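PDB 4LFU: regulatory protein SdiA from Escherichia coli, which activates transcription as a LuxR-type quorum-sensing receptor that binds acyl-homoserine lactone autoinducers of other bacteria and raises expression from a promoter of the ftsQAZ cell-division genes. Local coordinates for residues V119-M124 with K153-V158; E21-V26 with M163-L168; K74-I79 with Q104-A109; L37-Y42 with F135-A140. One frame throughout, in Å; residues are numbered along the deposited sequence.

Contact 1: V119-M124 with K153-V158; sequences VTQYLM and KMQLLV
Q121 and M154 carry most of this strand-on-helix packing, where strand 117-124 of the central antiparallel sheet packs against helix 147-167 in the autoinducer-binding domain. The axes of segments 119-124 and 153-158 pass 7.9 Å apart at a crossing angle of -50°, and the alternate strand residues V119, Q121 and L123 turn their side chains toward the helix. The tightly packed part is apolar and buried. M154, its chain bent at chi3, sets M154 SD 3.6 Å from V119 CG1 and lays M154 CE alongside the strand backbone, 3.8 Å from Q121 N. Beside it, chi1 of -174° points Q121 CG at the helix, where it touches both M154 O (3.5 Å) and V158 CG1 (3.6 Å), the glutamine crossing the valine at about a right angle. L133 on the neighbouring strand 130-137 packs against V158 as well.

The other flank is partly exposed and wetter. L123 CB stays a loose 4.4 Å from V158 CG1. The bend at chi2 turns the Q121 amide toward Q155, whose CG lies 3.2 Å from Q121 NE2; the two amide planes are 33° apart. A water accepts from Q155 NE2 at 3.1 Å and, weakly, from Q121 NE2, linking the amides where they do not bond directly. R10 of the second subunit packs against Q155 here.

No direct hydrogen bond joins strand and helix. Q121 OE1 is instead bonded to H92 ND1, so this buried polar group is fixed from within the sheet, while its aliphatic stem serves as apolar packing against the helix.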
# COMPACT_ATOMS: atom_id res chain seq x y z
N VAL A 119 -3.02 -22.06 -2.93
CA VAL A 119 -3.50 -20.92 -2.18
C VAL A 119 -2.60 -19.71 -2.52
O VAL A 119 -1.41 -19.88 -2.77
CB VAL A 119 -3.49 -21.27 -0.67
CG1 VAL A 119 -2.07 -21.60 -0.19
CG2 VAL A 119 -4.12 -20.15 0.17
N THR A 120 -3.15 -18.51 -2.55
CA THR A 120 -2.30 -17.33 -2.75
C THR A 120 -2.54 -16.28 -1.66
O THR A 120 -3.67 -16.05 -1.23
CB THR A 120 -2.49 -16.74 -4.17
OG1 THR A 120 -2.36 -17.79 -5.12
CG2 THR A 120 -1.44 -15.66 -4.49
N GLN A 121 -1.46 -15.67 -1.19
CA GLN A 121 -1.56 -14.52 -0.31
C GLN A 121 -0.92 -13.32 -1.01
O GLN A 121 0.11 -13.46 -1.64
CB GLN A 121 -0.87 -14.78 1.02
CG GLN A 121 -1.08 -13.66 2.02
CD GLN A 121 -2.35 -13.80 2.81
OE1 GLN A 121 -2.92 -14.89 2.93
NE2 GLN A 121 -2.82 -12.69 3.37
N TYR A 122 -1.52 -12.14 -0.89
CA TYR A 122 -0.90 -10.95 -1.46
C TYR A 122 -0.78 -9.73 -0.53
O TYR A 122 -1.52 -9.60 0.47
CB TYR A 122 -1.52 -10.58 -2.81
CG TYR A 122 -2.50 -9.45 -2.78
CD1 TYR A 122 -2.14 -8.16 -3.23
CD2 TYR A 122 -3.79 -9.65 -2.35
CE1 TYR A 122 -3.06 -7.10 -3.18
CE2 TYR A 122 -4.70 -8.63 -2.30
CZ TYR A 122 -4.34 -7.37 -2.72
OH TYR A 122 -5.32 -6.40 -2.67
N LEU A 123 0.17 -8.86 -0.89
CA LEU A 123 0.43 -7.61 -0.20
C LEU A 123 0.92 -6.53 -1.17
O LEU A 123 1.78 -6.78 -2.04
CB LEU A 123 1.53 -7.80 0.86
CG LEU A 123 1.77 -6.57 1.75
CD1 LEU A 123 0.53 -6.29 2.59
CD2 LEU A 123 3.00 -6.71 2.63
N MET A 124 0.39 -5.32 -0.98
CA MET A 124 0.97 -4.16 -1.63
C MET A 124 2.12 -3.64 -0.80
O MET A 124 1.96 -3.36 0.37
CB MET A 124 -0.04 -3.03 -1.80
CG MET A 124 0.65 -1.77 -2.33
SD MET A 124 -0.52 -0.61 -2.99
CE MET A 124 -1.33 -0.00 -1.51
N LYS A 153 -0.49 -17.16 8.85
CA LYS A 153 0.87 -17.60 8.55
C LYS A 153 1.36 -17.09 7.22
O LYS A 153 2.49 -16.63 7.11
CB LYS A 153 1.00 -19.12 8.62
CG LYS A 153 1.05 -19.63 10.05
CD LYS A 153 1.31 -21.11 10.10
CE LYS A 153 1.38 -21.60 11.55
NZ LYS A 153 1.90 -22.99 11.58
N MET A 154 0.51 -17.14 6.21
CA MET A 154 0.89 -16.65 4.90
C MET A 154 0.91 -15.12 4.87
O MET A 154 1.60 -14.52 4.05
CB MET A 154 -0.02 -17.21 3.82
CG MET A 154 0.20 -18.72 3.51
SD MET A 154 -0.89 -19.10 2.12
CE MET A 154 0.16 -18.47 0.79
N GLN A 155 0.14 -14.50 5.76
CA GLN A 155 0.17 -13.05 5.90
C GLN A 155 1.55 -12.59 6.25
O GLN A 155 2.05 -11.68 5.62
CB GLN A 155 -0.80 -12.55 6.96
CG GLN A 155 -2.10 -12.05 6.44
CD GLN A 155 -3.00 -11.56 7.56
OE1 GLN A 155 -2.62 -10.68 8.32
NE2 GLN A 155 -4.19 -12.15 7.67
N LEU A 156 2.15 -13.25 7.24
CA LEU A 156 3.53 -12.96 7.69
C LEU A 156 4.60 -13.32 6.65
O LEU A 156 5.51 -12.52 6.41
CB LEU A 156 3.83 -13.64 9.05
CG LEU A 156 5.16 -13.44 9.80
CD1 LEU A 156 5.01 -13.91 11.26
CD2 LEU A 156 6.37 -14.17 9.13
N LEU A 157 4.47 -14.50 6.05
CA LEU A 157 5.44 -15.01 5.05
C LEU A 157 5.58 -14.14 3.84
O LEU A 157 6.68 -13.91 3.38
CB LEU A 157 5.08 -16.43 4.59
CG LEU A 157 5.26 -17.51 5.67
CD1 LEU A 157 4.66 -18.84 5.19
CD2 LEU A 157 6.71 -17.68 6.01
N VAL A 158 4.46 -13.66 3.30
CA VAL A 158 4.51 -12.78 2.14
C VAL A 158 5.12 -11.42 2.51
O VAL A 158 5.90 -10.88 1.72
CB VAL A 158 3.14 -12.65 1.37
CG1 VAL A 158 2.08 -11.95 2.18
CG2 VAL A 158 3.32 -11.96 0.01
O HOH W 1 -5.67 -13.05 5.11

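Contact 2: E21-V26 with M163-L168; sequences ETAEEV and MALMRL
This is a small apolar helix-to-helix contact within the autoinducer-binding domain, partly buried, where the start of helix 23-36 meets the end of helix 147-167. No hydrogen bond passes between the segments; methyl groups do the work. V26 splits its two branches between neighbours on the other helix. A chi1 of 177° puts V26 CG1 opposite its own backbone N and 4.0 Å from L165 CG, while V26 CG2 meets A164 CB at 3.9 Å. L165 also reaches along the first turn of the opposing helix, L165 CD2 coming 3.9 Å from A23 CB. The small side chain of A23 is consistent with the close approach of A23 CA and L165 CA, 6.4 Å.

L168, the first residue to leave helical geometry, packs mainly against main chain, with V26 CG2 a looser side-chain neighbour of L168 CD1. L168 CD1 sits 3.5 Å from T22 C and L168 CD2 3.5 Å from E21 O, so its two methyls span the peptide units leading into helix 23-36.

That entry is shaped from within. T22 occupies the N-cap position, and E25 OE2 reaches back to accept from E21 N at 3.0 Å, the donor coming from above the carboxylate plane, and weakly from T22 N. The other carboxylate oxygen of E25 makes a salt bridge with R19.

R167 hydrogen-bonds to M20 O, tying the end of helix 147-167 to the turn that follows helix 6-19. Helices 23-36 and 147-167, with helix 6-19 beside them, lie on one side of the antiparallel sheet.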
# COMPACT_ATOMS: atom_id res chain seq x y z
N GLU A 21 20.66 -12.66 5.19
CA GLU A 21 21.69 -11.84 4.56
C GLU A 21 21.72 -11.96 3.04
O GLU A 21 22.38 -11.16 2.37
CB GLU A 21 23.08 -12.22 5.10
CG GLU A 21 23.42 -11.66 6.48
CD GLU A 21 24.85 -12.03 6.92
OE1 GLU A 21 25.81 -11.82 6.12
OE2 GLU A 21 25.03 -12.50 8.09
N THR A 22 21.01 -12.95 2.51
CA THR A 22 20.91 -13.15 1.05
C THR A 22 19.48 -13.48 0.58
O THR A 22 18.63 -13.93 1.35
CB THR A 22 21.89 -14.25 0.53
OG1 THR A 22 21.68 -15.47 1.26
CG2 THR A 22 23.35 -13.81 0.67
N ALA A 23 19.23 -13.23 -0.71
CA ALA A 23 18.02 -13.68 -1.39
C ALA A 23 17.75 -15.19 -1.25
O ALA A 23 16.63 -15.58 -0.92
CB ALA A 23 18.08 -13.27 -2.85
N GLU A 24 18.76 -16.04 -1.48
CA GLU A 24 18.61 -17.51 -1.37
C GLU A 24 18.14 -17.98 0.00
O GLU A 24 17.39 -18.95 0.09
CB GLU A 24 19.87 -18.26 -1.85
CG GLU A 24 20.12 -19.70 -1.24
CD GLU A 24 19.13 -20.82 -1.66
OE1 GLU A 24 18.19 -20.58 -2.47
OE2 GLU A 24 19.29 -21.96 -1.15
N GLU A 25 18.55 -17.29 1.07
CA GLU A 25 18.09 -17.60 2.42
C GLU A 25 16.61 -17.33 2.58
O GLU A 25 15.91 -18.04 3.31
CB GLU A 25 18.83 -16.77 3.47
CG GLU A 25 20.27 -17.16 3.81
CD GLU A 25 20.88 -16.18 4.82
OE1 GLU A 25 20.51 -16.23 6.02
OE2 GLU A 25 21.69 -15.33 4.42
N VAL A 26 16.14 -16.27 1.92
CA VAL A 26 14.71 -15.91 1.90
C VAL A 26 13.92 -16.99 1.14
O VAL A 26 12.93 -17.53 1.65
CB VAL A 26 14.47 -14.49 1.26
CG1 VAL A 26 13.02 -14.18 1.19
CG2 VAL A 26 15.20 -13.39 2.04
N MET A 163 9.74 -7.88 2.49
CA MET A 163 10.47 -6.84 3.27
C MET A 163 11.96 -7.14 3.38
O MET A 163 12.79 -6.24 3.16
CB MET A 163 9.84 -6.59 4.64
CG MET A 163 8.43 -5.93 4.60
SD MET A 163 8.24 -4.45 3.55
CE MET A 163 9.43 -3.33 4.31
N ALA A 164 12.32 -8.40 3.67
CA ALA A 164 13.71 -8.83 3.60
C ALA A 164 14.32 -8.55 2.24
O ALA A 164 15.39 -7.95 2.14
CB ALA A 164 13.85 -10.31 3.95
N LEU A 165 13.65 -8.97 1.17
CA LEU A 165 14.17 -8.73 -0.18
C LEU A 165 14.29 -7.25 -0.56
O LEU A 165 15.13 -6.89 -1.36
CB LEU A 165 13.36 -9.51 -1.24
CG LEU A 165 13.45 -11.04 -1.18
CD1 LEU A 165 12.22 -11.68 -1.81
CD2 LEU A 165 14.71 -11.55 -1.84
N MET A 166 13.42 -6.41 0.01
CA MET A 166 13.52 -4.96 -0.16
C MET A 166 14.75 -4.42 0.55
O MET A 166 15.50 -3.63 -0.03
CB MET A 166 12.26 -4.24 0.31
CG MET A 166 11.21 -4.07 -0.79
SD MET A 166 9.79 -3.08 -0.29
CE MET A 166 10.31 -1.43 -0.77
N ARG A 167 14.96 -4.86 1.80
CA ARG A 167 16.16 -4.54 2.58
C ARG A 167 17.45 -4.95 1.88
O ARG A 167 18.42 -4.21 1.91
CB ARG A 167 16.09 -5.19 3.97
CG ARG A 167 17.43 -5.25 4.70
CD ARG A 167 17.26 -5.65 6.18
NE ARG A 167 16.78 -7.02 6.35
CZ ARG A 167 17.52 -8.11 6.15
NH1 ARG A 167 18.78 -8.00 5.75
NH2 ARG A 167 17.00 -9.32 6.34
N LEU A 168 17.43 -6.11 1.22
CA LEU A 168 18.56 -6.66 0.48
C LEU A 168 18.65 -6.10 -0.93
O LEU A 168 19.38 -6.63 -1.77
CB LEU A 168 18.49 -8.19 0.43
CG LEU A 168 18.48 -8.93 1.78
CD1 LEU A 168 18.20 -10.42 1.65
CD2 LEU A 168 19.80 -8.73 2.50

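Contact 3: K74-I79 with Q104-A109; sequences KNFLAI and QPLWEA
F76 lies with one ring face over the backbone of helix 104-112, on the L106 side. L106 CA stands 4.0 Å from the F76 ring centroid and only 9° off the ring normal, a CH-pi contact over the centre of the face. The rest of the ring is held along the same helix: F76 CE1 approaches P105 CB at 3.8 Å, F76 CE2 approaches A109 CB at 3.8 Å, and F76 CZ lies 3.6 Å from P105 O. K74 CB, from the same segment as the phenylalanine, lies over the rim of the opposite face.

The segment 74-79 follows helix 65-73, which ends in a Schellman motif with N75 at positive phi. After this helix end the chain enters the long connection toward strand 92-94, with F76 packed on helix 104-112, on the side of the sheet away from helix 147-167. Y70 of helix 65-73 touches both F76 and A109.

L106 contributes its side chain as well. Its chi1 of -155° swings L106 CG toward the ring, and L106 CD2 lies 3.9 Å from F76 CD2. A bound tetraethylene glycol, probably from the crystallisation liquor, lies about 4 Å from the L106 side chain. I79 closes the other end more loosely, I79 CD1 lying 4.2 Å from P105 CD and also near L106 CB.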
# COMPACT_ATOMS: atom_id res chain seq x y z
N LYS A 74 2.81 -19.53 -23.46
CA LYS A 74 1.37 -19.46 -23.70
C LYS A 74 0.75 -18.14 -23.27
O LYS A 74 -0.44 -17.94 -23.45
CB LYS A 74 0.64 -20.64 -23.05
CG LYS A 74 1.07 -22.01 -23.55
CD LYS A 74 0.62 -22.22 -24.98
CE LYS A 74 1.34 -23.39 -25.61
NZ LYS A 74 0.96 -23.50 -27.04
N ASN A 75 1.54 -17.23 -22.70
CA ASN A 75 1.05 -15.94 -22.20
C ASN A 75 -0.07 -16.13 -21.18
O ASN A 75 -1.07 -15.42 -21.20
CB ASN A 75 0.65 -14.99 -23.35
CG ASN A 75 0.37 -13.53 -22.89
OD1 ASN A 75 -0.46 -12.84 -23.50
ND2 ASN A 75 1.05 -13.05 -21.84
N PHE A 76 0.12 -17.09 -20.28
CA PHE A 76 -0.86 -17.35 -19.23
C PHE A 76 -0.92 -16.20 -18.25
O PHE A 76 -1.82 -16.15 -17.45
CB PHE A 76 -0.56 -18.65 -18.47
CG PHE A 76 -0.87 -19.91 -19.24
CD1 PHE A 76 -1.80 -19.92 -20.29
CD2 PHE A 76 -0.27 -21.12 -18.89
CE1 PHE A 76 -2.10 -21.11 -20.98
CE2 PHE A 76 -0.56 -22.32 -19.58
CZ PHE A 76 -1.48 -22.30 -20.62
N LEU A 77 0.05 -15.29 -18.30
CA LEU A 77 0.09 -14.15 -17.35
C LEU A 77 -1.11 -13.23 -17.57
O LEU A 77 -1.71 -12.74 -16.60
CB LEU A 77 1.43 -13.38 -17.46
CG LEU A 77 1.61 -12.08 -16.65
CD1 LEU A 77 1.56 -12.35 -15.13
CD2 LEU A 77 2.92 -11.34 -17.04
N ALA A 78 -1.47 -13.04 -18.84
CA ALA A 78 -2.66 -12.27 -19.26
C ALA A 78 -4.00 -12.76 -18.68
O ALA A 78 -4.91 -11.95 -18.46
CB ALA A 78 -2.76 -12.20 -20.80
N ILE A 79 -4.13 -14.07 -18.47
CA ILE A 79 -5.38 -14.66 -17.95
C ILE A 79 -5.30 -15.16 -16.50
O ILE A 79 -6.30 -15.59 -15.93
CB ILE A 79 -5.87 -15.82 -18.87
CG1 ILE A 79 -4.89 -17.02 -18.84
CG2 ILE A 79 -6.09 -15.29 -20.28
CD1 ILE A 79 -5.22 -18.17 -19.84
N GLN A 104 -9.33 -21.00 -18.58
CA GLN A 104 -9.41 -22.46 -18.83
C GLN A 104 -8.16 -23.11 -19.44
O GLN A 104 -7.79 -24.21 -19.02
CB GLN A 104 -10.68 -22.79 -19.63
CG GLN A 104 -11.96 -22.37 -18.88
CD GLN A 104 -13.23 -22.52 -19.70
OE1 GLN A 104 -13.40 -23.49 -20.44
NE2 GLN A 104 -14.13 -21.57 -19.56
N PRO A 105 -7.47 -22.44 -20.41
CA PRO A 105 -6.19 -23.00 -20.86
C PRO A 105 -5.18 -23.20 -19.74
O PRO A 105 -4.45 -24.19 -19.75
CB PRO A 105 -5.68 -21.95 -21.87
CG PRO A 105 -6.91 -21.32 -22.39
CD PRO A 105 -7.78 -21.20 -21.16
N LEU A 106 -5.15 -22.29 -18.77
CA LEU A 106 -4.21 -22.37 -17.64
C LEU A 106 -4.56 -23.53 -16.71
O LEU A 106 -3.69 -24.29 -16.28
CB LEU A 106 -4.21 -21.04 -16.84
CG LEU A 106 -3.01 -20.57 -15.99
CD1 LEU A 106 -3.50 -19.66 -14.85
CD2 LEU A 106 -2.11 -21.68 -15.47
N TRP A 107 -5.84 -23.62 -16.37
CA TRP A 107 -6.39 -24.66 -15.49
C TRP A 107 -6.17 -26.05 -16.11
O TRP A 107 -5.77 -26.97 -15.41
CB TRP A 107 -7.88 -24.34 -15.25
CG TRP A 107 -8.72 -25.32 -14.40
CD1 TRP A 107 -8.90 -25.30 -13.03
CD2 TRP A 107 -9.54 -26.40 -14.89
NE1 TRP A 107 -9.76 -26.30 -12.65
CE2 TRP A 107 -10.16 -27.00 -13.76
CE3 TRP A 107 -9.80 -26.93 -16.17
CZ2 TRP A 107 -11.04 -28.11 -13.87
CZ3 TRP A 107 -10.66 -28.04 -16.28
CH2 TRP A 107 -11.27 -28.61 -15.13
N GLU A 108 -6.39 -26.17 -17.43
CA GLU A 108 -6.20 -27.45 -18.15
C GLU A 108 -4.75 -27.86 -18.22
O GLU A 108 -4.42 -29.00 -17.92
CB GLU A 108 -6.79 -27.40 -19.57
CG GLU A 108 -8.33 -27.37 -19.58
CD GLU A 108 -8.93 -27.37 -20.97
OE1 GLU A 108 -8.24 -27.77 -21.95
OE2 GLU A 108 -10.13 -26.98 -21.06
N ALA A 109 -3.87 -26.94 -18.62
CA ALA A 109 -2.42 -27.18 -18.57
C ALA A 109 -1.95 -27.57 -17.17
O ALA A 109 -1.22 -28.53 -17.03
CB ALA A 109 -1.66 -25.95 -19.07

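Contact 4: L37-Y42 with F135-A140; sequences LEYDYY and FSRCSA
D40 and Y41 both face S136, a classic beta bulge where strand 41-47 joins strand 130-137 in the antiparallel sheet of the autoinducer-binding domain. S136 O takes both amides, D40 N at 2.8 Å in the carbonyl plane and Y41 N at 3.0 Å, tilted from it. S136 N returns a bond to Y41 O, making Y41-S136 a hydrogen-bonded pair; Y42-F135, next along, is a non-hydrogen-bonded one.

Just before the bulge, the Y39 ring is held between two residues of strand 130-137. The R137 guanidinium lies flat on one face, its plane only 8° from the ring's, an off-centre cation-pi stack with R137 CZ 4.5 Å from the Y39 ring centroid. F135 CB packs over the opposite face, 3.6 Å from the Y39 ring centroid. The arginine chain leaves with CG anti to its backbone N (chi1 -166°) and bends at chi3 to lay the group there. The F135 ring continues toward the helices, where L150 of helix 147-167 touches both L37 and Y39, and M154 touches F135.

On the sheet face of Y41 and S136, Y63 stacks on the Y41 ring and hydrogen-bonds S136 OG. C138 SG meets that ring at its edge, 3.8 Å from Y41 CE2. The D40 carboxylate fastens the end of the strand: C138 N gives it a nearly straight bond (172°), 2.8 Å long, meeting D40 OD2 almost along its C-O axis.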
# COMPACT_ATOMS: atom_id res chain seq x y z
N LEU A 37 3.65 -26.67 5.61
CA LEU A 37 2.21 -26.59 5.38
C LEU A 37 1.71 -27.68 4.44
O LEU A 37 0.53 -27.72 4.11
CB LEU A 37 1.81 -25.20 4.87
CG LEU A 37 2.12 -24.00 5.77
CD1 LEU A 37 1.93 -22.71 4.98
CD2 LEU A 37 1.22 -24.02 6.98
N GLU A 38 2.61 -28.58 4.01
CA GLU A 38 2.30 -29.69 3.08
C GLU A 38 2.04 -29.24 1.65
O GLU A 38 1.10 -29.70 1.02
CB GLU A 38 1.13 -30.56 3.57
CG GLU A 38 1.55 -31.87 4.25
CD GLU A 38 1.15 -31.95 5.73
OE1 GLU A 38 0.92 -33.08 6.22
OE2 GLU A 38 1.08 -30.89 6.40
N TYR A 39 2.86 -28.33 1.14
CA TYR A 39 2.75 -27.88 -0.23
C TYR A 39 3.99 -28.31 -0.98
O TYR A 39 5.04 -28.47 -0.38
CB TYR A 39 2.55 -26.36 -0.31
CG TYR A 39 1.15 -25.96 0.05
CD1 TYR A 39 0.09 -26.17 -0.84
CD2 TYR A 39 0.87 -25.38 1.29
CE1 TYR A 39 -1.21 -25.81 -0.50
CE2 TYR A 39 -0.43 -25.03 1.64
CZ TYR A 39 -1.45 -25.23 0.75
OH TYR A 39 -2.73 -24.86 1.12
N ASP A 40 3.85 -28.51 -2.29
CA ASP A 40 4.94 -28.97 -3.13
C ASP A 40 5.71 -27.80 -3.70
O ASP A 40 6.94 -27.83 -3.79
CB ASP A 40 4.38 -29.82 -4.28
CG ASP A 40 3.75 -31.10 -3.79
OD1 ASP A 40 4.31 -31.74 -2.87
OD2 ASP A 40 2.69 -31.47 -4.30
N TYR A 41 4.98 -26.76 -4.08
CA TYR A 41 5.60 -25.65 -4.76
C TYR A 41 5.22 -24.30 -4.17
O TYR A 41 4.19 -24.17 -3.54
CB TYR A 41 5.25 -25.68 -6.24
CG TYR A 41 5.61 -26.95 -6.98
CD1 TYR A 41 6.93 -27.21 -7.36
CD2 TYR A 41 4.64 -27.88 -7.33
CE1 TYR A 41 7.26 -28.38 -8.06
CE2 TYR A 41 4.96 -29.05 -8.03
CZ TYR A 41 6.27 -29.28 -8.40
OH TYR A 41 6.59 -30.41 -9.09
N TYR A 42 6.06 -23.31 -4.40
CA TYR A 42 5.75 -21.91 -4.12
C TYR A 42 6.16 -21.11 -5.35
O TYR A 42 6.96 -21.58 -6.18
CB TYR A 42 6.52 -21.41 -2.90
CG TYR A 42 8.00 -21.15 -3.19
CD1 TYR A 42 8.92 -22.19 -3.11
CD2 TYR A 42 8.46 -19.87 -3.56
CE1 TYR A 42 10.24 -22.00 -3.41
CE2 TYR A 42 9.81 -19.66 -3.84
CZ TYR A 42 10.69 -20.74 -3.76
OH TYR A 42 12.04 -20.60 -4.03
N PHE A 135 1.27 -21.02 -2.82
CA PHE A 135 1.68 -22.41 -2.55
C PHE A 135 0.81 -23.34 -3.38
O PHE A 135 -0.38 -23.09 -3.55
CB PHE A 135 1.51 -22.78 -1.08
CG PHE A 135 2.45 -22.05 -0.13
CD1 PHE A 135 3.70 -21.61 -0.54
CD2 PHE A 135 2.07 -21.84 1.19
CE1 PHE A 135 4.56 -20.96 0.34
CE2 PHE A 135 2.94 -21.20 2.08
CZ PHE A 135 4.18 -20.76 1.64
N SER A 136 1.38 -24.42 -3.90
CA SER A 136 0.57 -25.38 -4.65
C SER A 136 0.97 -26.82 -4.36
O SER A 136 2.04 -27.09 -3.88
CB SER A 136 0.60 -25.10 -6.16
OG SER A 136 1.90 -25.25 -6.68
N ARG A 137 0.07 -27.73 -4.68
CA ARG A 137 0.18 -29.11 -4.31
C ARG A 137 -0.38 -29.98 -5.44
O ARG A 137 -1.40 -29.64 -6.08
CB ARG A 137 -0.61 -29.32 -3.02
CG ARG A 137 -0.33 -30.60 -2.32
CD ARG A 137 -0.74 -30.52 -0.87
NE ARG A 137 -2.12 -30.09 -0.69
CZ ARG A 137 -2.54 -29.38 0.35
NH1 ARG A 137 -3.82 -29.03 0.44
NH2 ARG A 137 -1.69 -29.00 1.31
N CYS A 138 0.29 -31.12 -5.65
CA CYS A 138 -0.13 -32.10 -6.65
C CYS A 138 -1.17 -33.07 -6.12
O CYS A 138 -1.69 -33.88 -6.88
CB CYS A 138 1.07 -32.86 -7.19
SG CYS A 138 2.27 -31.79 -8.03
N SER A 139 -1.47 -33.00 -4.82
CA SER A 139 -2.37 -33.94 -4.17
C SER A 139 -3.72 -33.33 -3.84
O SER A 139 -3.82 -32.25 -3.26
CB SER A 139 -1.73 -34.53 -2.90
OG SER A 139 -2.73 -35.04 -2.02
N ALA A 140 -4.77 -34.04 -4.23
CA ALA A 140 -6.14 -33.58 -4.09
C ALA A 140 -6.73 -34.01 -2.75
O ALA A 140 -7.93 -33.82 -2.50
CB ALA A 140 -7.00 -34.11 -5.25

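From the N terminus, the first segment of contact 2 opens helix 23-36, and L37-Y42, between that helix and strand 41-47, opens contact 4. Contact 3 is opened at 74-79 and closed at 104-109, the shortest closure here and entirely within the span of contact 4. Then 119-124 opens contact 1 before 135-140 closes contact 4, and 153-158 closes contact 1: these two cross. They also touch, through V119 N to F135 O and M154 against F135, on adjacent strands against one helix. Contact 2 closes last, at 163-168, enclosing all the others. Contact 1 ties sheet to helix 147-167, contact 2 that helix to helix 23-36, contact 4 two strands; contact 3 lies on the other side of the sheet.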